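Long-range contacts in putative thioesterase II (Thermobifida fusca, PDB 3BBJ), which probably hydrolyses acyl thioesters such as acyl-CoAs, as a thioesterase built on the double-hotdog fold: residues Y22-D27 / A74-R79; A161-E166 / V206-D211; L224-E229 / R259-S264; C132-P137 / R150-F155. One frame throughout, in Å; residues are numbered along the deposited sequence.

Contact 1. Residues Y22-D27 / A74-R79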
loop_
_atom_site.group_PDB
_atom_site.type_symbol
_atom_site.label_atom_id
_atom_site.label_comp_id
_atom_site.label_asym_id
_atom_site.label_seq_id
_atom_site.Cartn_x
_atom_site.Cartn_y
_atom_site.Cartn_z
ATOM N N TYR A 22 -23.219 11.676 1.249
ATOM C CA TYR A 22 -23.553 11.061 2.525
ATOM C C TYR A 22 -23.203 11.979 3.667
ATOM O O TYR A 22 -22.367 12.862 3.525
ATOM C CB TYR A 22 -22.797 9.739 2.678
ATOM C CG TYR A 22 -23.210 8.669 1.690
ATOM C CD1 TYR A 22 -22.758 8.686 0.376
ATOM C CD2 TYR A 22 -24.033 7.631 2.079
ATOM C CE1 TYR A 22 -23.137 7.696 -0.535
ATOM C CE2 TYR A 22 -24.405 6.635 1.187
ATOM C CZ TYR A 22 -23.964 6.672 -0.113
ATOM O OH TYR A 22 -24.370 5.672 -0.980
ATOM N N ALA A 23 -23.874 11.777 4.794
ATOM C CA ALA A 23 -23.622 12.540 6.010
ATOM C C ALA A 23 -23.172 11.574 7.094
ATOM O O ALA A 23 -23.627 10.427 7.145
ATOM C CB ALA A 23 -24.880 13.287 6.455
ATOM N N VAL A 24 -22.279 12.043 7.957
ATOM C CA VAL A 24 -21.760 11.236 9.045
ATOM C C VAL A 24 -21.514 12.139 10.268
ATOM O O VAL A 24 -21.259 13.332 10.123
ATOM C CB VAL A 24 -20.452 10.512 8.575
ATOM C CG1 VAL A 24 -19.303 11.510 8.408
ATOM C CG2 VAL A 24 -20.057 9.406 9.525
ATOM N N GLU A 25 -21.629 11.564 11.461
ATOM C CA GLU A 25 -21.282 12.245 12.724
ATOM C C GLU A 25 -20.027 11.626 13.326
ATOM O O GLU A 25 -20.023 10.458 13.705
ATOM C CB GLU A 25 -22.434 12.150 13.752
ATOM C CG GLU A 25 -23.227 13.449 13.938
ATOM C CD GLU A 25 -22.531 14.438 14.870
ATOM O OE1 GLU A 25 -21.886 14.007 15.855
ATOM O OE2 GLU A 25 -22.642 15.657 14.624
ATOM N N LEU A 26 -18.962 12.407 13.424
ATOM C CA LEU A 26 -17.711 11.888 13.973
ATOM C C LEU A 26 -17.814 11.866 15.488
ATOM O O LEU A 26 -18.038 12.887 16.127
ATOM C CB LEU A 26 -16.495 12.691 13.501
ATOM C CG LEU A 26 -16.322 12.774 11.979
ATOM C CD1 LEU A 26 -14.888 13.059 11.679
ATOM C CD2 LEU A 26 -16.773 11.497 11.257
ATOM N N ASP A 27 -17.675 10.665 16.032
ATOM C CA ASP A 27 -17.840 10.418 17.445
ATOM C C ASP A 27 -16.549 10.787 18.181
ATOM O O ASP A 27 -15.491 10.190 17.935
ATOM C CB ASP A 27 -18.217 8.942 17.631
ATOM C CG ASP A 27 -18.347 8.539 19.080
ATOM O OD1 ASP A 27 -18.036 9.342 19.978
ATOM O OD2 ASP A 27 -18.738 7.395 19.314
ATOM N N ALA A 74 -19.636 15.637 9.447
ATOM C CA ALA A 74 -18.725 15.621 8.321
ATOM C C ALA A 74 -19.546 15.118 7.139
ATOM O O ALA A 74 -20.561 14.442 7.331
ATOM C CB ALA A 74 -17.566 14.720 8.604
ATOM N N GLU A 75 -19.133 15.459 5.921
ATOM C CA GLU A 75 -19.894 15.077 4.728
ATOM C C GLU A 75 -19.032 14.313 3.734
ATOM O O GLU A 75 -17.851 14.598 3.569
ATOM C CB GLU A 75 -20.609 16.283 4.085
ATOM C CG GLU A 75 -19.846 17.609 4.086
ATOM C CD GLU A 75 -19.810 18.315 5.451
ATOM O OE1 GLU A 75 -20.539 17.889 6.386
ATOM O OE2 GLU A 75 -19.044 19.306 5.573
ATOM N N ILE A 76 -19.647 13.329 3.085
ATOM C CA ILE A 76 -18.960 12.421 2.175
ATOM C C ILE A 76 -19.465 12.518 0.734
ATOM O O ILE A 76 -20.667 12.505 0.465
ATOM C CB ILE A 76 -19.101 10.982 2.647
ATOM C CG1 ILE A 76 -18.348 10.822 3.970
ATOM C CG2 ILE A 76 -18.600 10.000 1.546
ATOM C CD1 ILE A 76 -18.663 9.538 4.719
ATOM N N GLU A 77 -18.506 12.557 -0.182
ATOM C CA GLU A 77 -18.751 12.765 -1.597
ATOM C C GLU A 77 -18.127 11.593 -2.370
ATOM O O GLU A 77 -16.914 11.453 -2.382
ATOM C CB GLU A 77 -18.095 14.091 -1.941
ATOM C CG GLU A 77 -18.464 14.719 -3.251
ATOM C CD GLU A 77 -17.975 16.165 -3.325
ATOM O OE1 GLU A 77 -18.338 16.958 -2.421
ATOM O OE2 GLU A 77 -17.238 16.495 -4.288
ATOM N N THR A 78 -18.960 10.739 -2.971
ATOM C CA THR A 78 -18.497 9.511 -3.639
ATOM C C THR A 78 -18.525 9.549 -5.165
ATOM O O THR A 78 -19.188 10.373 -5.774
ATOM C CB THR A 78 -19.292 8.262 -3.185
ATOM O OG1 THR A 78 -20.645 8.357 -3.620
ATOM C CG2 THR A 78 -19.254 8.097 -1.668
ATOM N N ARG A 79 -17.777 8.635 -5.781
ATOM C CA ARG A 79 -17.672 8.573 -7.242
ATOM C C ARG A 79 -17.190 7.200 -7.702
ATOM O O ARG A 79 -16.134 6.741 -7.284
ATOM C CB ARG A 79 -16.714 9.655 -7.718
ATOM C CG ARG A 79 -16.767 9.918 -9.189
ATOM C CD ARG A 79 -16.154 11.264 -9.505
ATOM N NE ARG A 79 -15.866 11.401 -10.926
ATOM C CZ ARG A 79 -14.682 11.189 -11.498
ATOM N NH1 ARG A 79 -13.615 10.828 -10.787
ATOM N NH2 ARG A 79 -14.563 11.349 -12.810
#
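Tyr22 and Ile76 face each other in an antiparallel hydrogen-bonded pair, an example of strands joined by backbone bonds and apolar on one face. Both bonds of this pair are 2.8 Å, Tyr22 N to Ile76 O and Ile76 N to Tyr22 O, the second almost straight at 176°. Two residues on, Val24 N reaches Ala74 O at 3.0 Å and Ala74 N returns to Val24 O at 2.9 Å. Between the two rungs lies the non-hydrogen-bonded pair of Ala23 and Glu75, where the alpha carbon of Glu75 adds a CH...O contact to Tyr22 O.

Apolar packing fills the face carrying Tyr22, Val24, Ala74 and Ile76. Val24 sets CG1 between its own N and carbonyl carbon (chi1 70°), a position that lays this methyl 3.7 Å from Ala74 CB; Leu26 CG comes up to the same methyl of Ala74 at 4.1 Å. The beta carbons of Tyr22 and Ile76 touch, and the Tyr22 ring crosses the Thr78 side chain at about a right angle, with OG1 near the ring plane, 4.0 Å from CE1.

Strands 21-26 and 72-82 are neighbours in the N-terminal hotdog sheet, packed against helix 38-51 as in the hotdog fold; Val24 and Ile76 both meet its Val44. Val24, Leu26, Ala74 and Ile76 imply an apolar seam against the helix, while the Tyr22 hydroxyl at its edge is satisfied by Glu52.

Contact 2. Residues A161-E166 / V206-D211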
loop_
_atom_site.group_PDB
_atom_site.type_symbol
_atom_site.label_atom_id
_atom_site.label_comp_id
_atom_site.label_asym_id
_atom_site.label_seq_id
_atom_site.Cartn_x
_atom_site.Cartn_y
_atom_site.Cartn_z
ATOM N N ALA A 161 6.431 -5.779 27.307
ATOM C CA ALA A 161 7.761 -5.421 27.804
ATOM C C ALA A 161 8.355 -4.307 26.965
ATOM O O ALA A 161 8.983 -3.394 27.489
ATOM C CB ALA A 161 8.706 -6.650 27.816
ATOM N N ALA A 162 8.147 -4.387 25.658
ATOM C CA ALA A 162 8.678 -3.384 24.732
ATOM C C ALA A 162 8.038 -2.011 24.950
ATOM O O ALA A 162 8.722 -1.001 25.066
ATOM C CB ALA A 162 8.465 -3.842 23.297
ATOM N N LEU A 163 6.713 -1.986 24.993
ATOM C CA LEU A 163 5.968 -0.747 25.181
ATOM C C LEU A 163 6.229 -0.125 26.554
ATOM O O LEU A 163 6.317 1.102 26.660
ATOM C CB LEU A 163 4.466 -0.997 25.005
ATOM C CG LEU A 163 4.038 -1.325 23.575
ATOM C CD1 LEU A 163 2.635 -1.888 23.532
ATOM C CD2 LEU A 163 4.168 -0.079 22.732
ATOM N N ALA A 164 6.358 -0.972 27.585
ATOM C CA ALA A 164 6.648 -0.523 28.947
ATOM C C ALA A 164 8.133 -0.267 29.198
ATOM O O ALA A 164 8.508 0.014 30.326
ATOM C CB ALA A 164 6.117 -1.533 29.968
ATOM N N ARG A 165 8.973 -0.381 28.167
ATOM C CA ARG A 165 10.413 -0.095 28.261
ATOM C C ARG A 165 11.202 -0.980 29.255
ATOM O O ARG A 165 12.347 -0.656 29.584
ATOM C CB ARG A 165 10.639 1.381 28.605
ATOM C CG ARG A 165 9.799 2.361 27.806
ATOM C CD ARG A 165 10.183 2.431 26.329
ATOM N NE ARG A 165 8.992 2.629 25.491
ATOM C CZ ARG A 165 8.988 2.687 24.162
ATOM N NH1 ARG A 165 10.125 2.586 23.477
ATOM N NH2 ARG A 165 7.834 2.856 23.513
ATOM N N GLU A 166 10.617 -2.098 29.700
ATOM C CA GLU A 166 11.263 -3.002 30.666
ATOM C C GLU A 166 12.092 -4.117 29.984
ATOM O O GLU A 166 12.332 -5.181 30.576
ATOM C CB GLU A 166 10.209 -3.609 31.621
ATOM C CG GLU A 166 9.272 -4.622 30.961
ATOM C CD GLU A 166 8.080 -5.052 31.813
ATOM O OE1 GLU A 166 7.605 -4.281 32.690
ATOM O OE2 GLU A 166 7.594 -6.183 31.564
ATOM N N VAL A 206 6.531 3.330 15.538
ATOM C CA VAL A 206 7.660 4.223 15.651
ATOM C C VAL A 206 8.027 4.534 17.100
ATOM O O VAL A 206 9.169 4.883 17.385
ATOM C CB VAL A 206 7.413 5.557 14.878
ATOM C CG1 VAL A 206 6.248 6.388 15.508
ATOM C CG2 VAL A 206 8.682 6.362 14.819
ATOM N N SER A 207 7.061 4.404 18.004
ATOM C CA SER A 207 7.284 4.681 19.404
ATOM C C SER A 207 8.370 3.774 19.963
ATOM O O SER A 207 9.032 4.151 20.913
ATOM C CB SER A 207 5.981 4.525 20.182
ATOM O OG SER A 207 5.522 3.192 20.131
ATOM N N LEU A 208 8.552 2.594 19.366
ATOM C CA LEU A 208 9.580 1.639 19.796
ATOM C C LEU A 208 10.999 1.974 19.344
ATOM O O LEU A 208 11.933 1.306 19.763
ATOM C CB LEU A 208 9.262 0.252 19.245
ATOM C CG LEU A 208 7.996 -0.406 19.763
ATOM C CD1 LEU A 208 7.839 -1.742 19.078
ATOM C CD2 LEU A 208 8.048 -0.546 21.282
ATOM N N LEU A 209 11.155 3.006 18.515
ATOM C CA LEU A 209 12.423 3.291 17.816
ATOM C C LEU A 209 12.993 4.708 17.994
ATOM O O LEU A 209 14.196 4.866 18.195
ATOM C CB LEU A 209 12.216 3.047 16.318
ATOM C CG LEU A 209 11.611 1.684 15.951
ATOM C CD1 LEU A 209 11.034 1.679 14.550
ATOM C CD2 LEU A 209 12.647 0.568 16.130
ATOM N N VAL A 210 12.161 5.732 17.825
ATOM C CA VAL A 210 12.572 7.120 18.098
ATOM C C VAL A 210 11.599 7.664 19.150
ATOM O O VAL A 210 10.626 6.984 19.505
ATOM C CB VAL A 210 12.650 8.011 16.819
ATOM C CG1 VAL A 210 13.556 7.346 15.771
ATOM C CG2 VAL A 210 11.265 8.287 16.216
ATOM N N ASP A 211 11.848 8.869 19.652
ATOM C CA ASP A 211 11.052 9.372 20.779
ATOM C C ASP A 211 9.832 10.210 20.355
ATOM O O ASP A 211 9.629 11.332 20.814
ATOM C CB ASP A 211 11.949 10.078 21.822
ATOM C CG ASP A 211 12.591 11.351 21.307
ATOM O OD1 ASP A 211 12.502 11.632 20.088
ATOM O OD2 ASP A 211 13.179 12.077 22.145
#
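Arg165 and Ser207 meet through the only polar link between these two segments, an example of a side chain just beyond a helix reaching across to a neighbouring loop. Both terminal nitrogens of the guanidinium approach a single acceptor: NH2 lies 3.1 Å and NH1 3.2 Å from Ser207 O. The two bonds are weak, bent to 134° and 132°, as expected when one oxygen sits between two N-H groups at the edge of the guanidinium. A further weak bond within the segment, from Arg165 NE to Leu163 O at 3.3 Å, helps fix the rotation of the group, while Ala162 O lies above one face, toward its rim. The Arg165 chain doubles back toward its own helix through bends at chi2 and chi3. Ser207 OG turns to Pro204 O instead.

Apolar contact gathers on one methyl, Leu208 CD2. It rests 3.9 Å from Ala162 CB and 4.2 Å from Leu163 CD2, the two leucine side chains crossing at a slant. Leu174 of strand 173-180 touches both leucines. Farther along the loop, Leu209 and Val210 pack on Tyr119 and Arg118 of the second subunit.

The backbone of the helix end is settled by Arg165 itself, whose positive phi of 61° goes with Arg165 N bonding to Ala162 O and Glu166 N, weakly, to Ala161 O. These two bonds back into the last turn make the C-terminal Schellman motif that closes helix 157-163.

Contact 3. Residues L224-E229 / R259-S264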
loop_
_atom_site.group_PDB
_atom_site.type_symbol
_atom_site.label_atom_id
_atom_site.label_comp_id
_atom_site.label_asym_id
_atom_site.label_seq_id
_atom_site.Cartn_x
_atom_site.Cartn_y
_atom_site.Cartn_z
ATOM N N LEU A 224 -7.956 -6.857 1.862
ATOM C CA LEU A 224 -8.778 -7.898 2.481
ATOM C C LEU A 224 -8.489 -9.179 1.726
ATOM O O LEU A 224 -8.706 -9.218 0.524
ATOM C CB LEU A 224 -10.264 -7.579 2.337
ATOM C CG LEU A 224 -11.232 -8.590 2.955
ATOM C CD1 LEU A 224 -11.018 -8.668 4.467
ATOM C CD2 LEU A 224 -12.668 -8.218 2.613
ATOM N N ARG A 225 -8.047 -10.223 2.436
ATOM C CA ARG A 225 -7.579 -11.463 1.821
ATOM C C ARG A 225 -8.480 -12.690 1.994
ATOM O O ARG A 225 -8.397 -13.646 1.213
ATOM C CB ARG A 225 -6.200 -11.792 2.387
ATOM C CG ARG A 225 -5.131 -10.686 2.169
ATOM C CD ARG A 225 -5.095 -10.176 0.738
ATOM N NE ARG A 225 -5.071 -11.271 -0.247
ATOM C CZ ARG A 225 -3.990 -11.978 -0.587
ATOM N NH1 ARG A 225 -2.805 -11.741 -0.031
ATOM N NH2 ARG A 225 -4.093 -12.936 -1.500
ATOM N N ALA A 226 -9.288 -12.670 3.049
ATOM C CA ALA A 226 -10.242 -13.726 3.378
ATOM C C ALA A 226 -11.341 -13.081 4.210
ATOM O O ALA A 226 -11.143 -12.004 4.783
ATOM C CB ALA A 226 -9.571 -14.825 4.183
ATOM N N ILE A 227 -12.505 -13.724 4.242
ATOM C CA ILE A 227 -13.641 -13.258 5.004
ATOM C C ILE A 227 -13.511 -13.853 6.403
ATOM O O ILE A 227 -13.587 -15.073 6.558
ATOM C CB ILE A 227 -14.965 -13.731 4.371
ATOM C CG1 ILE A 227 -15.115 -13.187 2.934
ATOM C CG2 ILE A 227 -16.150 -13.331 5.250
ATOM C CD1 ILE A 227 -15.258 -11.666 2.810
ATOM N N PRO A 228 -13.323 -13.001 7.434
ATOM C CA PRO A 228 -13.139 -13.535 8.765
ATOM C C PRO A 228 -14.462 -13.839 9.452
ATOM O O PRO A 228 -15.491 -13.198 9.179
ATOM C CB PRO A 228 -12.455 -12.388 9.507
ATOM C CG PRO A 228 -13.024 -11.185 8.897
ATOM C CD PRO A 228 -13.297 -11.528 7.437
ATOM N N GLU A 229 -14.425 -14.814 10.352
ATOM C CA GLU A 229 -15.569 -15.067 11.210
ATOM C C GLU A 229 -15.403 -14.101 12.395
ATOM O O GLU A 229 -14.279 -13.721 12.720
ATOM C CB GLU A 229 -15.615 -16.535 11.668
ATOM C CG GLU A 229 -17.020 -17.144 11.729
ATOM C CD GLU A 229 -17.729 -17.190 10.366
ATOM O OE1 GLU A 229 -17.209 -17.858 9.447
ATOM O OE2 GLU A 229 -18.817 -16.582 10.220
ATOM N N ARG A 259 -6.351 -17.611 9.808
ATOM C CA ARG A 259 -6.436 -17.243 8.396
ATOM C C ARG A 259 -6.112 -15.780 8.224
ATOM O O ARG A 259 -6.717 -14.923 8.872
ATOM C CB ARG A 259 -7.830 -17.545 7.854
ATOM C CG ARG A 259 -8.131 -19.060 7.820
ATOM C CD ARG A 259 -9.626 -19.375 7.841
ATOM N NE ARG A 259 -10.354 -18.944 6.643
ATOM C CZ ARG A 259 -11.182 -17.902 6.558
ATOM N NH1 ARG A 259 -11.419 -17.124 7.594
ATOM N NH2 ARG A 259 -11.785 -17.634 5.405
ATOM N N LEU A 260 -5.135 -15.489 7.381
ATOM C CA LEU A 260 -4.773 -14.109 7.094
ATOM C C LEU A 260 -5.990 -13.409 6.471
ATOM O O LEU A 260 -6.524 -13.865 5.455
ATOM C CB LEU A 260 -3.566 -14.054 6.147
ATOM C CG LEU A 260 -3.064 -12.679 5.694
ATOM C CD1 LEU A 260 -2.463 -11.881 6.890
ATOM C CD2 LEU A 260 -2.061 -12.789 4.504
ATOM N N VAL A 261 -6.422 -12.314 7.086
ATOM C CA VAL A 261 -7.575 -11.556 6.595
ATOM C C VAL A 261 -7.234 -10.136 6.112
ATOM O O VAL A 261 -7.917 -9.627 5.251
ATOM C CB VAL A 261 -8.727 -11.473 7.666
ATOM C CG1 VAL A 261 -9.267 -12.855 7.995
ATOM C CG2 VAL A 261 -8.239 -10.797 8.931
ATOM N N ALA A 262 -6.206 -9.505 6.682
ATOM C CA ALA A 262 -5.803 -8.115 6.327
ATOM C C ALA A 262 -4.287 -7.946 6.262
ATOM O O ALA A 262 -3.569 -8.493 7.095
ATOM C CB ALA A 262 -6.353 -7.109 7.339
ATOM N N GLN A 263 -3.829 -7.184 5.264
ATOM C CA GLN A 263 -2.423 -6.788 5.099
ATOM C C GLN A 263 -2.454 -5.286 4.852
ATOM O O GLN A 263 -3.029 -4.827 3.865
ATOM C CB GLN A 263 -1.773 -7.442 3.887
ATOM C CG GLN A 263 -1.574 -8.936 3.957
ATOM C CD GLN A 263 -1.030 -9.488 2.659
ATOM O OE1 GLN A 263 -1.745 -9.578 1.652
ATOM N NE2 GLN A 263 0.236 -9.872 2.671
ATOM N N SER A 264 -1.835 -4.543 5.760
ATOM C CA SER A 264 -1.874 -3.098 5.763
ATOM C C SER A 264 -0.458 -2.560 5.843
ATOM O O SER A 264 0.387 -3.105 6.530
ATOM C CB SER A 264 -2.673 -2.612 6.989
ATOM O OG SER A 264 -2.890 -1.203 6.990
#
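Arg259 turns both terminal nitrogens onto one backbone oxygen, Ile227 O. NH1 makes the better of these bonds at 3.2 Å, with the oxygen in the guanidinium plane; that from NH2, at 3.3 Å, is weak. A bend at chi3 (66°) curls the chain back over the loop, placing the methyl of Ala226 over one guanidinium face. The stronger partner of NH1 is Asp255, in a salt bridge, and the group thereby joins the loop to the turn that precedes its own strand.

Next to it, Val261 O receives Arg225 N at 2.9 Å in a nearly straight bond, and Leu224 CD1 closes on the same oxygen at 3.3 Å. Val261 and Ala262 together face Leu253 of strand 246-254, a classic beta bulge in strand 260-269, on whose other side strand 217-224, its antiparallel neighbour in the C-terminal hotdog domain, gives way to loop. From the bulge, Val261 CG1 packs on Pro228 CB at 3.6 Å, and Pro228 rests in turn on Leu192 of helix 191-198.

On the other flank Arg225 NH1 donates to Gln263 OE1 at 2.9 Å. The oxygen lies close to the guanidinium plane, whereas the nitrogen stands 38° out of the amide carbonyl plane. Asp248 of the second subunit takes Arg225 NH1 in a salt bridge and Gln263 NE2 in a hydrogen bond, while Arg225 NH2 bonds to Leu241 O of that subunit.

Contact 4. Residues C132-P137 / R150-F155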
loop_
_atom_site.group_PDB
_atom_site.type_symbol
_atom_site.label_atom_id
_atom_site.label_comp_id
_atom_site.label_asym_id
_atom_site.label_seq_id
_atom_site.Cartn_x
_atom_site.Cartn_y
_atom_site.Cartn_z
ATOM N N CYS A 132 -1.616 -13.280 27.091
ATOM C CA CYS A 132 -1.315 -11.893 26.731
ATOM C C CYS A 132 -1.763 -10.932 27.822
ATOM O O CYS A 132 -2.586 -11.274 28.676
ATOM C CB CYS A 132 -1.980 -11.508 25.402
ATOM S SG CYS A 132 -1.299 -12.355 23.972
ATOM N N ARG A 133 -1.239 -9.714 27.741
ATOM C CA ARG A 133 -1.422 -8.709 28.763
ATOM C C ARG A 133 -2.050 -7.423 28.224
ATOM O O ARG A 133 -1.607 -6.865 27.226
ATOM C CB ARG A 133 -0.060 -8.421 29.389
ATOM C CG ARG A 133 -0.110 -7.606 30.659
ATOM C CD ARG A 133 1.205 -7.722 31.410
ATOM N NE ARG A 133 1.366 -6.677 32.416
ATOM C CZ ARG A 133 2.431 -6.556 33.206
ATOM N NH1 ARG A 133 3.440 -7.423 33.121
ATOM N NH2 ARG A 133 2.487 -5.559 34.085
ATOM N N ARG A 134 -3.078 -6.958 28.923
ATOM C CA ARG A 134 -3.809 -5.752 28.564
ATOM C C ARG A 134 -3.512 -4.649 29.583
ATOM O O ARG A 134 -3.261 -4.923 30.756
ATOM C CB ARG A 134 -5.304 -6.070 28.541
ATOM C CG ARG A 134 -6.200 -4.940 28.081
ATOM C CD ARG A 134 -7.662 -5.353 28.122
ATOM N NE ARG A 134 -7.902 -6.562 27.338
ATOM C CZ ARG A 134 -9.075 -7.191 27.254
ATOM N NH1 ARG A 134 -10.150 -6.729 27.889
ATOM N NH2 ARG A 134 -9.177 -8.293 26.519
ATOM N N VAL A 135 -3.523 -3.406 29.112
ATOM C CA VAL A 135 -3.324 -2.236 29.966
ATOM C C VAL A 135 -4.688 -1.563 30.156
ATOM O O VAL A 135 -5.277 -1.063 29.197
ATOM C CB VAL A 135 -2.330 -1.242 29.344
ATOM C CG1 VAL A 135 -2.088 -0.085 30.280
ATOM C CG2 VAL A 135 -1.033 -1.918 29.036
ATOM N N ASP A 136 -5.200 -1.583 31.387
ATOM C CA ASP A 136 -6.514 -0.996 31.684
ATOM C C ASP A 136 -6.449 0.505 31.412
ATOM O O ASP A 136 -5.626 1.197 32.014
ATOM C CB ASP A 136 -6.938 -1.272 33.132
ATOM N N PRO A 137 -7.282 1.003 30.468
ATOM C CA PRO A 137 -7.207 2.429 30.178
ATOM C C PRO A 137 -7.615 3.224 31.400
ATOM O O PRO A 137 -8.636 2.917 32.046
ATOM C CB PRO A 137 -8.214 2.637 29.023
ATOM C CG PRO A 137 -8.480 1.285 28.471
ATOM C CD PRO A 137 -8.294 0.329 29.624
ATOM N N ARG A 150 -11.964 2.539 23.140
ATOM C CA ARG A 150 -12.798 2.038 22.030
ATOM C C ARG A 150 -12.402 0.615 21.568
ATOM O O ARG A 150 -13.198 -0.098 20.915
ATOM C CB ARG A 150 -12.703 2.997 20.837
ATOM C CG ARG A 150 -13.066 4.469 21.124
ATOM C CD ARG A 150 -14.573 4.644 21.439
ATOM N NE ARG A 150 -14.906 4.241 22.810
ATOM C CZ ARG A 150 -14.889 5.040 23.881
ATOM N NH1 ARG A 150 -14.573 6.326 23.785
ATOM N NH2 ARG A 150 -15.199 4.537 25.062
ATOM N N VAL A 151 -11.194 0.205 21.950
ATOM C CA VAL A 151 -10.658 -1.083 21.576
ATOM C C VAL A 151 -9.940 -1.722 22.744
ATOM O O VAL A 151 -9.298 -1.028 23.547
ATOM C CB VAL A 151 -9.617 -0.946 20.414
ATOM C CG1 VAL A 151 -10.308 -0.842 19.048
ATOM C CG2 VAL A 151 -8.688 0.262 20.668
ATOM N N ASP A 152 -10.030 -3.052 22.812
ATOM C CA ASP A 152 -9.289 -3.832 23.797
ATOM C C ASP A 152 -8.124 -4.383 22.998
ATOM O O ASP A 152 -8.329 -4.941 21.930
ATOM C CB ASP A 152 -10.111 -4.986 24.380
ATOM C CG ASP A 152 -11.193 -4.526 25.346
ATOM O OD1 ASP A 152 -11.145 -3.366 25.816
ATOM O OD2 ASP A 152 -12.101 -5.343 25.637
ATOM N N VAL A 153 -6.908 -4.171 23.493
ATOM C CA VAL A 153 -5.700 -4.608 22.823
ATOM C C VAL A 153 -4.863 -5.410 23.808
ATOM O O VAL A 153 -4.415 -4.886 24.815
ATOM C CB VAL A 153 -4.904 -3.400 22.338
ATOM C CG1 VAL A 153 -3.647 -3.842 21.612
ATOM C CG2 VAL A 153 -5.781 -2.521 21.444
ATOM N N ASP A 154 -4.678 -6.688 23.514
ATOM C CA ASP A 154 -3.894 -7.587 24.342
ATOM C C ASP A 154 -2.567 -7.756 23.662
ATOM O O ASP A 154 -2.530 -8.078 22.473
ATOM C CB ASP A 154 -4.569 -8.952 24.401
ATOM C CG ASP A 154 -5.955 -8.893 25.022
ATOM O OD1 ASP A 154 -6.046 -8.638 26.246
ATOM O OD2 ASP A 154 -6.941 -9.117 24.282
ATOM N N PHE A 155 -1.487 -7.546 24.399
ATOM C CA PHE A 155 -0.142 -7.657 23.854
ATOM C C PHE A 155 0.536 -8.928 24.342
ATOM O O PHE A 155 0.333 -9.336 25.475
ATOM C CB PHE A 155 0.696 -6.473 24.321
ATOM C CG PHE A 155 0.109 -5.138 23.985
ATOM C CD1 PHE A 155 0.291 -4.585 22.724
ATOM C CD2 PHE A 155 -0.594 -4.412 24.935
ATOM C CE1 PHE A 155 -0.226 -3.333 22.407
ATOM C CE2 PHE A 155 -1.121 -3.164 24.630
ATOM C CZ PHE A 155 -0.932 -2.619 23.364
HETATM O O HOH W 1 -4.187 -2.824 26.274
#
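Arg134 meets Asp154 in a side-on salt bridge, a worked case of one guanidinium shared by two carboxylates. NE lies 3.0 Å and NH2 3.2 Å from Asp154 OD1, and NH2 also reaches Asp154 OD2 at 3.3 Å. NH2 meets the syn lone pair of each oxygen, whereas NE comes to OD1 from above the carboxylate plane. The Arg134 chain runs straight out, then bends at chi3 (-56°), which carries the guanidinium back along strand 151-155. There Asp152 stacks over one face, the planes 22° apart, and completes a salt-bridge network; NH1 and Asp152 OD2, at 3.3 Å, attract by charge alone.

Backbone bonds underlie this network: Arg133 N to Phe155 O at 2.8 Å and Phe155 N to Arg133 O at 2.9 Å. They join the weakly bonded strand 133-134, outermost in the C-terminal hotdog half, to strand 151-155. Cys132 CB packs on the same Phe155 O at 3.2 Å.

A second shell holds the acids: Gln129 NE2 bonds to Asp154 OD2, and the backbone N of Ala182 to Asp152 OD2. With one carboxylate at its edge and one over its face, Arg134 probably offsets part of the repulsion between the two acids, and its rotation is restricted.

Overall arrangement
Contact 1 belongs to the N-terminal hotdog half and contacts 2, 3 and 4 to the C-terminal one, the two-domain plan of double-hotdog thioesterases. Contacts 1 and 2 lie farthest apart, 36 Å between centres and on opposite sides of the chain's centre. Contacts 2 and 4 touch: strand 151-155 leads into helix 157-163, and Phe155 CE1 packs on Leu163 CD1 at 3.4 Å. Although the centres of contacts 1 and 4 are 30 Å apart, their nearest atoms come to about 5 Å. Contacts 2 and 3, with centres 28 Å apart, both reach the second subunit, by packing in contact 2 and by packing, hydrogen bonds and a salt bridge in contact 3.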